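Local coordinates for 4-alpha-glucanotransferase (Aquifex aeolicus, PDB 1TZ7), which belongs to the 4-alpha-glucanotransferase family, also known as amylomaltases or D-enzymes, and is built round a parallel beta/alpha barrel, at residues T69-E72 with A73-P77; Y121-K124 with K125-E129; K207-E210 with K211-R214. One frame throughout, in Å; residues are numbered along the deposited sequence.

In the fold
All three contacts are local, each within one continuous stretch of chain. They follow in series, with no nesting or crossing. Contact 1 closes a tight turn in the loop after barrel strand 60-62. Contact 2 joins successive turns of helix 117-133. Contact 3 does the same on helix 192-218, which is followed in the chain by barrel strand 222-227. Contacts 1 and 2 touch directly. Y121 OH lies 2.7 Å from T69 OG1 and also meets N75 ND2, both probable hydrogen bonds, which ties the loop to the helix. Contact 3 stands apart, its nearest atoms about 7 Å from contact 2 and about 12 Å from contact 1.

Contact 1 of 3, residues T69-E72 with A73-P77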
ATOM      1  N   THR A  69      -4.170  -0.532 -10.245  1.00 24.02           N
ATOM      2  CA  THR A  69      -3.949   0.889 -10.493  1.00 27.30           C
ATOM      3  C   THR A  69      -4.361   1.246 -11.910  1.00 26.36           C
ATOM      4  O   THR A  69      -4.581   0.371 -12.740  1.00 24.16           O
ATOM      5  CB  THR A  69      -2.467   1.247 -10.276  1.00 27.27           C
ATOM      6  OG1 THR A  69      -1.640   0.405 -11.080  1.00 28.20           O
ATOM      7  CG2 THR A  69      -2.033   0.943  -8.852  1.00 22.24           C
ATOM      8  N   SER A  70      -4.466   2.538 -12.177  1.00 31.51           N
ATOM      9  CA  SER A  70      -4.859   3.016 -13.493  1.00 31.02           C
ATOM     10  C   SER A  70      -4.127   4.313 -13.842  1.00 26.67           C
ATOM     11  O   SER A  70      -3.722   5.066 -12.960  1.00 20.80           O
ATOM     12  CB  SER A  70      -6.375   3.242 -13.542  1.00 32.21           C
ATOM     13  OG  SER A  70      -6.736   4.430 -12.861  1.00 27.91           O
ATOM     14  N   LEU A  71      -3.964   4.559 -15.139  1.00 29.17           N
ATOM     15  CA  LEU A  71      -3.413   5.829 -15.638  1.00 31.19           C
ATOM     16  C   LEU A  71      -4.202   7.026 -15.085  1.00 32.77           C
ATOM     17  O   LEU A  71      -3.625   8.066 -14.751  1.00 31.13           O
ATOM     18  CB  LEU A  71      -3.466   5.856 -17.176  1.00 24.62           C
ATOM     19  CG  LEU A  71      -2.174   5.636 -17.995  1.00 48.04           C
ATOM     20  CD1 LEU A  71      -1.013   5.182 -17.147  1.00 27.07           C
ATOM     21  CD2 LEU A  71      -2.438   4.637 -19.118  1.00 59.75           C
ATOM     22  N   GLU A  72      -5.523   6.862 -15.000  1.00 34.37           N
ATOM     23  CA  GLU A  72      -6.432   7.961 -14.644  1.00 39.15           C
ATOM     24  C   GLU A  72      -6.111   8.507 -13.254  1.00 28.36           C
ATOM     25  O   GLU A  72      -6.217   9.706 -13.008  1.00 24.88           O
ATOM     26  CB  GLU A  72      -7.894   7.475 -14.675  1.00 46.74           C
ATOM     27  CG  GLU A  72      -8.497   7.380 -16.070  1.00 59.47           C
ATOM     28  CD  GLU A  72      -7.832   6.320 -16.932  1.00 73.99           C
ATOM     29  OE1 GLU A  72      -7.659   5.172 -16.448  1.00 59.82           O
ATOM     30  OE2 GLU A  72      -7.482   6.631 -18.097  1.00 62.22           O
ATOM     31  N   ALA A  73      -5.713   7.612 -12.352  1.00 18.70           N
ATOM     32  CA  ALA A  73      -5.502   7.964 -10.950  1.00 26.92           C
ATOM     33  C   ALA A  73      -4.013   8.197 -10.659  1.00 24.50           C
ATOM     34  O   ALA A  73      -3.585   8.156  -9.508  1.00 25.83           O
ATOM     35  CB  ALA A  73      -6.050   6.867 -10.053  1.00 30.25           C
ATOM     36  N   GLY A  74      -3.237   8.452 -11.712  1.00 26.69           N
ATOM     37  CA  GLY A  74      -1.808   8.677 -11.578  1.00 26.05           C
ATOM     38  C   GLY A  74      -1.042   7.420 -11.188  1.00 29.87           C
ATOM     39  O   GLY A  74       0.076   7.501 -10.689  1.00 27.45           O
ATOM     40  N   ASN A  75      -1.657   6.257 -11.421  1.00 24.11           N
ATOM     41  CA  ASN A  75      -1.061   4.960 -11.064  1.00 26.84           C
ATOM     42  C   ASN A  75      -0.870   4.779  -9.558  1.00 26.50           C
ATOM     43  O   ASN A  75      -0.031   4.005  -9.132  1.00 28.24           O
ATOM     44  CB  ASN A  75       0.285   4.770 -11.773  1.00 24.02           C
ATOM     45  CG  ASN A  75       0.192   4.989 -13.250  1.00 28.05           C
ATOM     46  OD1 ASN A  75       0.763   5.946 -13.789  1.00 24.32           O
ATOM     47  ND2 ASN A  75      -0.527   4.110 -13.931  1.00 19.41           N
ATOM     48  N   SER A  76      -1.658   5.496  -8.761  1.00 32.05           N
ATOM     49  CA  SER A  76      -1.522   5.447  -7.303  1.00 27.75           C
ATOM     50  C   SER A  76      -2.101   4.147  -6.757  1.00 31.87           C
ATOM     51  O   SER A  76      -3.224   3.777  -7.090  1.00 28.92           O
ATOM     52  CB  SER A  76      -2.231   6.639  -6.657  1.00 32.65           C
ATOM     53  OG  SER A  76      -2.165   6.565  -5.237  1.00 35.14           O
ATOM     54  N   PRO A  77      -1.328   3.452  -5.916  1.00 26.71           N
ATOM     55  CA  PRO A  77      -1.819   2.268  -5.208  1.00 31.89           C
ATOM     56  C   PRO A  77      -2.972   2.573  -4.249  1.00 33.35           C
ATOM     57  O   PRO A  77      -3.664   1.651  -3.814  1.00 28.57           O
ATOM     58  CB  PRO A  77      -0.586   1.799  -4.415  1.00 31.05           C
ATOM     59  CG  PRO A  77       0.568   2.444  -5.072  1.00 35.19           C
ATOM     60  CD  PRO A  77       0.079   3.738  -5.594  1.00 27.46           C
TER
HETATM   61  O   HOH W   1      -4.410   3.912  -9.381  1.00 48.28           O
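S70 and N75 make the shortest direct hydrogen bond between the two segments, with N75 N giving its hydrogen to S70 O at 2.8 Å. A73 N also donates to S70 O, at 3.3 Å, from the opposite face of the carbonyl plane. Two donors therefore grip this one oxygen. G74 N bonds L71 O at 3.1 Å and sits above that carbonyl's plane. A water bridges the two segments. It accepts from S70 N at 3.1 Å and donates to S76 O. Residues A73 to S76 form a type I' beta turn within the loop that follows barrel strand 60-62. G74 and N75 hold its two central places, both with positive phi. N75 carries CG beside its backbone N (chi1 -52°), and its amide lies alongside L71, pointing the same way. L71 CD1 comes to 3.4 Å from N75 ND2. The polar partner of that amide nitrogen is Y121, on helix 117-133. T69 OG1 shares this partner and also bonds N87. The T69 methyl, CG2, packs against S76 O at 3.5 Å and reaches P77 CA. S76 and P77 both touch W479.

Contact 2 of 3, residues Y121-K124 with K125-E129; sequences YEYK and KELLE
The first torsions of Y123 and L127 bring their side chains together across one turn of the helix. Y123 has CG anti to its backbone N (chi1 176°), which carries the ring forward along the helix. L127 has CG beside its own N (chi1 -71°), which tips its CD1 back towards the preceding turn. The two side chains cross at a slant. L127 CD1 lies over one face of the ring in a CH-pi contact, 3.9 Å from the ring centroid of Y123 and displaced towards the rim. Its closest ring atom is Y123 CZ, at 3.6 Å from L127 CD1. This is an i to i+4 aromatic-aliphatic contact on helix 117-133. The Y123 hydroxyl bonds the backbone oxygen of D106, and K108 makes a cation-pi contact with the ring. L127 also touches P93.

The backbone beneath is ordinary alpha helix. L127 N bonds Y123 O, and E126 N bonds E122 O. L128 N bonds K124 O at 3.0 Å, while L128 CG lies against the same carbonyl oxygen. The K125 N bond to Y121 O is weak, and Y121 O also takes a hydrogen bond from Y88 OH. K124 leaves the helix, and its ammonium bonds the backbone oxygens of V89 and I91. E129 makes a salt bridge to R194 on helix 192-218.

On the more exposed face, E122 lies side by side with both K125 and E126. E122 OE2 is 4.1 Å from K125 NZ, beyond salt-bridge range. E122 OE1 is 3.9 Å from E126 OE2, and the two carboxylate planes differ by 20°. E126 OE2 also comes to 3.2 Å from E122 O, an approach of two acceptors. This crowding of oxygens may raise the proton affinity of one of the two glutamates, and the nearby lysine charge probably offsets part of it.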
ATOM      1  N   TYR A 121       0.398  -1.893 -18.767  1.00 24.72           N
ATOM      2  CA  TYR A 121      -1.059  -2.075 -18.753  1.00 27.41           C
ATOM      3  C   TYR A 121      -1.500  -2.794 -20.013  1.00 27.01           C
ATOM      4  O   TYR A 121      -2.289  -3.729 -19.955  1.00 25.62           O
ATOM      5  CB  TYR A 121      -1.789  -0.724 -18.649  1.00 28.64           C
ATOM      6  CG  TYR A 121      -1.759  -0.103 -17.265  1.00 35.75           C
ATOM      7  CD1 TYR A 121      -2.118  -0.836 -16.137  1.00 30.40           C
ATOM      8  CD2 TYR A 121      -1.377   1.218 -17.089  1.00 32.04           C
ATOM      9  CE1 TYR A 121      -2.089  -0.263 -14.868  1.00 24.50           C
ATOM     10  CE2 TYR A 121      -1.344   1.797 -15.825  1.00 19.96           C
ATOM     11  CZ  TYR A 121      -1.700   1.060 -14.725  1.00 19.43           C
ATOM     12  OH  TYR A 121      -1.664   1.644 -13.477  1.00 24.13           O
ATOM     13  N   GLU A 122      -0.978  -2.347 -21.156  1.00 27.01           N
ATOM     14  CA  GLU A 122      -1.368  -2.896 -22.460  1.00 31.25           C
ATOM     15  C   GLU A 122      -0.700  -4.242 -22.728  1.00 28.41           C
ATOM     16  O   GLU A 122      -1.337  -5.179 -23.225  1.00 27.25           O
ATOM     17  CB  GLU A 122      -1.000  -1.910 -23.583  1.00 32.09           C
ATOM     18  CG  GLU A 122      -1.985  -0.763 -23.746  1.00 41.45           C
ATOM     19  CD  GLU A 122      -3.325  -1.214 -24.309  1.00 45.24           C
ATOM     20  OE1 GLU A 122      -3.415  -2.363 -24.802  1.00 52.34           O
ATOM     21  OE2 GLU A 122      -4.287  -0.418 -24.262  1.00 60.94           O
ATOM     22  N   TYR A 123       0.592  -4.325 -22.395  1.00 26.05           N
ATOM     23  CA  TYR A 123       1.405  -5.496 -22.726  1.00 30.36           C
ATOM     24  C   TYR A 123       1.023  -6.714 -21.867  1.00 27.69           C
ATOM     25  O   TYR A 123       0.870  -7.815 -22.376  1.00 22.96           O
ATOM     26  CB  TYR A 123       2.893  -5.180 -22.535  1.00 31.15           C
ATOM     27  CG  TYR A 123       3.800  -6.370 -22.753  1.00 39.64           C
ATOM     28  CD1 TYR A 123       3.741  -7.102 -23.933  1.00 40.89           C
ATOM     29  CD2 TYR A 123       4.712  -6.764 -21.777  1.00 36.45           C
ATOM     30  CE1 TYR A 123       4.566  -8.194 -24.139  1.00 41.26           C
ATOM     31  CE2 TYR A 123       5.542  -7.855 -21.975  1.00 33.95           C
ATOM     32  CZ  TYR A 123       5.463  -8.567 -23.160  1.00 39.52           C
ATOM     33  OH  TYR A 123       6.280  -9.648 -23.365  1.00 48.87           O
ATOM     34  N   LYS A 124       0.881  -6.502 -20.569  1.00 23.00           N
ATOM     35  CA  LYS A 124       0.541  -7.593 -19.654  1.00 31.35           C
ATOM     36  C   LYS A 124      -0.926  -8.025 -19.820  1.00 29.36           C
ATOM     37  O   LYS A 124      -1.263  -9.179 -19.599  1.00 22.85           O
ATOM     38  CB  LYS A 124       0.816  -7.188 -18.210  1.00 27.78           C
ATOM     39  CG  LYS A 124       2.290  -6.902 -17.918  1.00 34.35           C
ATOM     40  CD  LYS A 124       2.827  -7.788 -16.806  1.00 33.16           C
ATOM     41  CE  LYS A 124       4.297  -7.510 -16.528  1.00 24.62           C
ATOM     42  NZ  LYS A 124       4.566  -7.324 -15.076  1.00 18.49           N
ATOM     43  N   LYS A 125      -1.785  -7.088 -20.218  1.00 24.46           N
ATOM     44  CA  LYS A 125      -3.168  -7.414 -20.558  1.00 29.01           C
ATOM     45  C   LYS A 125      -3.222  -8.325 -21.774  1.00 32.77           C
ATOM     46  O   LYS A 125      -4.044  -9.226 -21.838  1.00 26.94           O
ATOM     47  CB  LYS A 125      -3.975  -6.141 -20.832  1.00 30.70           C
ATOM     48  CG  LYS A 125      -5.496  -6.379 -20.971  1.00 45.50           C
ATOM     49  CD  LYS A 125      -6.182  -5.246 -21.742  1.00 63.18           C
ATOM     50  CE  LYS A 125      -6.415  -4.021 -20.855  1.00 70.73           C
ATOM     51  NZ  LYS A 125      -6.468  -2.754 -21.646  1.00 70.41           N
ATOM     52  N   GLU A 126      -2.337  -8.081 -22.736  1.00 29.76           N
ATOM     53  CA  GLU A 126      -2.301  -8.873 -23.963  1.00 34.49           C
ATOM     54  C   GLU A 126      -1.770 -10.279 -23.685  1.00 28.85           C
ATOM     55  O   GLU A 126      -2.284 -11.255 -24.216  1.00 25.11           O
ATOM     56  CB  GLU A 126      -1.436  -8.177 -25.036  1.00 34.60           C
ATOM     57  CG  GLU A 126      -2.197  -7.799 -26.304  1.00 58.49           C
ATOM     58  CD  GLU A 126      -3.561  -7.187 -26.013  1.00 73.59           C
ATOM     59  OE1 GLU A 126      -4.562  -7.655 -26.598  1.00 61.68           O
ATOM     60  OE2 GLU A 126      -3.629  -6.239 -25.198  1.00 76.06           O
ATOM     61  N   LEU A 127      -0.743 -10.371 -22.845  1.00 29.98           N
ATOM     62  CA  LEU A 127      -0.193 -11.667 -22.446  1.00 33.35           C
ATOM     63  C   LEU A 127      -1.232 -12.494 -21.691  1.00 31.60           C
ATOM     64  O   LEU A 127      -1.290 -13.706 -21.842  1.00 20.10           O
ATOM     65  CB  LEU A 127       1.050 -11.481 -21.569  1.00 35.79           C
ATOM     66  CG  LEU A 127       2.313 -10.959 -22.263  1.00 34.60           C
ATOM     67  CD1 LEU A 127       3.435 -10.812 -21.252  1.00 40.50           C
ATOM     68  CD2 LEU A 127       2.739 -11.872 -23.406  1.00 49.60           C
ATOM     69  N   LEU A 128      -2.047 -11.822 -20.877  1.00 31.94           N
ATOM     70  CA  LEU A 128      -3.039 -12.500 -20.038  1.00 31.10           C
ATOM     71  C   LEU A 128      -4.281 -12.885 -20.845  1.00 33.50           C
ATOM     72  O   LEU A 128      -4.946 -13.871 -20.537  1.00 32.67           O
ATOM     73  CB  LEU A 128      -3.440 -11.607 -18.852  1.00 29.29           C
ATOM     74  CG  LEU A 128      -2.416 -11.521 -17.712  1.00 27.27           C
ATOM     75  CD1 LEU A 128      -2.692 -10.316 -16.827  1.00 30.55           C
ATOM     76  CD2 LEU A 128      -2.417 -12.799 -16.889  1.00 34.27           C
ATOM     77  N   GLU A 129      -4.588 -12.098 -21.873  1.00 33.33           N
ATOM     78  CA  GLU A 129      -5.680 -12.422 -22.791  1.00 35.33           C
ATOM     79  C   GLU A 129      -5.328 -13.667 -23.585  1.00 35.53           C
ATOM     80  O   GLU A 129      -6.173 -14.528 -23.814  1.00 28.53           O
ATOM     81  CB  GLU A 129      -5.946 -11.250 -23.746  1.00 36.05           C
ATOM     82  CG  GLU A 129      -6.701 -10.089 -23.112  1.00 41.30           C
ATOM     83  CD  GLU A 129      -8.191 -10.341 -23.007  1.00 35.01           C
ATOM     84  OE1 GLU A 129      -8.659 -11.391 -23.494  1.00 54.48           O
ATOM     85  OE2 GLU A 129      -8.897  -9.488 -22.435  1.00 41.45           O
TER

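Contact 3 of 3, residues K207-E210 with K211-R214; sequences KQWE and KLRR
K207 to E210 hold K211 to R214 through four backbone hydrogen bonds, each from an N-H to the carbonyl four residues earlier. R213 N to W209 O is the shortest at 2.8 Å, and K211 N to K207 O the longest at 3.2 Å. All four are fairly straight, with angles at the hydrogen between 153° and 156°.

Apolar contacts involve the indole of W209. Its CG is anti to the backbone N (chi1 -177°), a torsion that carries the indole forward towards L212 and R213. L212 CD2 approaches the six-membered ring obliquely, 4.0 Å from W209 CZ3. At the other end of the indole, R213 CB lies 4.2 Å from W209 NE1. The indole N-H bonds the backbone oxygen of L299. L212 packs on helix 44-56, touching A46, Y47 and L50.

Polar ends mostly look beyond the helix. R213 is extended from CG to NE, and its guanidinium forms a salt bridge with D301, just before barrel strand 302-305. Q208 holds E95 through NE2 and D92 N through OE1, which fixes its amide at both ends. K211 bends at its third and fourth torsions, which folds its tip back along the helix. K211 NZ ends 3.9 Å from K207 O and makes a long, weak ion pair with E95.

E210, K211 and R214 are exposed, whereas Q208, W209 and L212 are buried. This division is consistent with an amphipathic outer helix of a beta/alpha barrel, packed beside a neighbouring helix, 44-56, and followed in the chain by strand 222-227.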
ATOM      1  N   LYS A 207      -2.101 -16.609  -6.761  1.00 24.62           N
ATOM      2  CA  LYS A 207      -1.280 -17.819  -6.723  1.00 22.98           C
ATOM      3  C   LYS A 207       0.215 -17.471  -6.743  1.00 27.36           C
ATOM      4  O   LYS A 207       1.015 -18.120  -6.082  1.00 24.66           O
ATOM      5  CB  LYS A 207      -1.626 -18.747  -7.901  1.00 21.61           C
ATOM      6  CG  LYS A 207      -2.369 -20.029  -7.492  1.00 42.75           C
ATOM      7  CD  LYS A 207      -3.664 -19.722  -6.710  1.00 46.72           C
ATOM      8  CE  LYS A 207      -3.797 -20.600  -5.461  1.00 59.80           C
ATOM      9  NZ  LYS A 207      -4.814 -21.672  -5.635  1.00 59.54           N
ATOM     10  N   GLN A 208       0.577 -16.440  -7.500  1.00 24.35           N
ATOM     11  CA  GLN A 208       1.954 -15.973  -7.527  1.00 22.39           C
ATOM     12  C   GLN A 208       2.349 -15.326  -6.186  1.00 20.98           C
ATOM     13  O   GLN A 208       3.475 -15.484  -5.724  1.00 24.20           O
ATOM     14  CB  GLN A 208       2.167 -14.995  -8.680  1.00 21.68           C
ATOM     15  CG  GLN A 208       2.245 -15.675 -10.054  1.00 20.12           C
ATOM     16  CD  GLN A 208       2.743 -14.742 -11.148  1.00 28.40           C
ATOM     17  OE1 GLN A 208       3.048 -13.582 -10.890  1.00 21.34           O
ATOM     18  NE2 GLN A 208       2.825 -15.252 -12.369  1.00 19.56           N
ATOM     19  N   TRP A 209       1.419 -14.609  -5.565  1.00 24.97           N
ATOM     20  CA  TRP A 209       1.688 -14.009  -4.272  1.00 25.93           C
ATOM     21  C   TRP A 209       1.766 -15.066  -3.166  1.00 24.95           C
ATOM     22  O   TRP A 209       2.572 -14.952  -2.252  1.00 25.57           O
ATOM     23  CB  TRP A 209       0.641 -12.966  -3.904  1.00 27.57           C
ATOM     24  CG  TRP A 209       0.963 -12.320  -2.616  1.00 28.21           C
ATOM     25  CD1 TRP A 209       0.479 -12.659  -1.382  1.00 32.16           C
ATOM     26  CD2 TRP A 209       1.885 -11.250  -2.403  1.00 24.74           C
ATOM     27  NE1 TRP A 209       1.031 -11.850  -0.421  1.00 28.30           N
ATOM     28  CE2 TRP A 209       1.897 -10.973  -1.021  1.00 23.57           C
ATOM     29  CE3 TRP A 209       2.699 -10.478  -3.246  1.00 23.47           C
ATOM     30  CZ2 TRP A 209       2.688  -9.969  -0.465  1.00 25.09           C
ATOM     31  CZ3 TRP A 209       3.484  -9.483  -2.690  1.00 29.81           C
ATOM     32  CH2 TRP A 209       3.472  -9.236  -1.318  1.00 31.03           C
ATOM     33  N   GLU A 210       0.914 -16.082  -3.259  1.00 25.85           N
ATOM     34  CA  GLU A 210       0.911 -17.182  -2.299  1.00 30.44           C
ATOM     35  C   GLU A 210       2.271 -17.874  -2.289  1.00 30.10           C
ATOM     36  O   GLU A 210       2.807 -18.188  -1.231  1.00 25.41           O
ATOM     37  CB  GLU A 210      -0.193 -18.190  -2.654  1.00 25.03           C
ATOM     38  CG  GLU A 210      -0.242 -19.421  -1.757  1.00 28.99           C
ATOM     39  CD  GLU A 210      -1.361 -20.378  -2.140  1.00 49.48           C
ATOM     40  OE1 GLU A 210      -1.258 -21.023  -3.204  1.00 40.90           O
ATOM     41  OE2 GLU A 210      -2.341 -20.484  -1.377  1.00 54.49           O
ATOM     42  N   LYS A 211       2.824 -18.096  -3.479  1.00 25.71           N
ATOM     43  CA  LYS A 211       4.128 -18.738  -3.626  1.00 24.96           C
ATOM     44  C   LYS A 211       5.245 -17.856  -3.061  1.00 26.39           C
ATOM     45  O   LYS A 211       6.152 -18.343  -2.397  1.00 23.58           O
ATOM     46  CB  LYS A 211       4.402 -19.038  -5.109  1.00 33.49           C
ATOM     47  CG  LYS A 211       5.347 -20.200  -5.347  1.00 46.93           C
ATOM     48  CD  LYS A 211       5.610 -20.414  -6.846  1.00 64.12           C
ATOM     49  CE  LYS A 211       4.502 -21.240  -7.507  1.00 75.00           C
ATOM     50  NZ  LYS A 211       3.458 -20.380  -8.132  1.00 80.51           N
ATOM     51  N   LEU A 212       5.171 -16.562  -3.333  1.00 24.59           N
ATOM     52  CA  LEU A 212       6.179 -15.628  -2.864  1.00 27.21           C
ATOM     53  C   LEU A 212       6.103 -15.485  -1.343  1.00 26.81           C
ATOM     54  O   LEU A 212       7.125 -15.393  -0.665  1.00 25.53           O
ATOM     55  CB  LEU A 212       5.987 -14.265  -3.523  1.00 22.29           C
ATOM     56  CG  LEU A 212       7.039 -13.203  -3.181  1.00 21.76           C
ATOM     57  CD1 LEU A 212       8.395 -13.575  -3.755  1.00 22.79           C
ATOM     58  CD2 LEU A 212       6.599 -11.838  -3.689  1.00 25.63           C
ATOM     59  N   ARG A 213       4.886 -15.469  -0.822  1.00 24.73           N
ATOM     60  CA  ARG A 213       4.665 -15.318   0.608  1.00 31.18           C
ATOM     61  C   ARG A 213       5.207 -16.525   1.392  1.00 27.76           C
ATOM     62  O   ARG A 213       5.784 -16.367   2.466  1.00 31.60           O
ATOM     63  CB  ARG A 213       3.181 -15.145   0.900  1.00 31.97           C
ATOM     64  CG  ARG A 213       2.864 -15.249   2.349  1.00 31.47           C
ATOM     65  CD  ARG A 213       1.453 -14.929   2.717  1.00 36.18           C
ATOM     66  NE  ARG A 213       1.262 -15.136   4.138  1.00 31.18           N
ATOM     67  CZ  ARG A 213       1.704 -14.318   5.079  1.00 39.49           C
ATOM     68  NH1 ARG A 213       1.503 -14.612   6.351  1.00 31.21           N
ATOM     69  NH2 ARG A 213       2.343 -13.191   4.752  1.00 29.20           N
ATOM     70  N   ARG A 214       5.016 -17.714   0.850  1.00 23.63           N
ATOM     71  CA  ARG A 214       5.542 -18.928   1.471  1.00 25.99           C
ATOM     72  C   ARG A 214       7.064 -18.886   1.517  1.00 32.63           C
ATOM     73  O   ARG A 214       7.673 -19.234   2.522  1.00 28.13           O
ATOM     74  CB  ARG A 214       5.077 -20.169   0.704  1.00 27.72           C
ATOM     75  CG  ARG A 214       5.664 -21.474   1.232  1.00 36.65           C
ATOM     76  CD  ARG A 214       5.168 -22.719   0.515  1.00 50.30           C
ATOM     77  NE  ARG A 214       5.907 -23.908   0.930  1.00 50.29           N
ATOM     78  CZ  ARG A 214       5.700 -25.129   0.446  1.00 56.54           C
ATOM     79  NH1 ARG A 214       6.427 -26.151   0.888  1.00 50.53           N
ATOM     80  NH2 ARG A 214       4.769 -25.333  -0.481  1.00 60.36           N
TER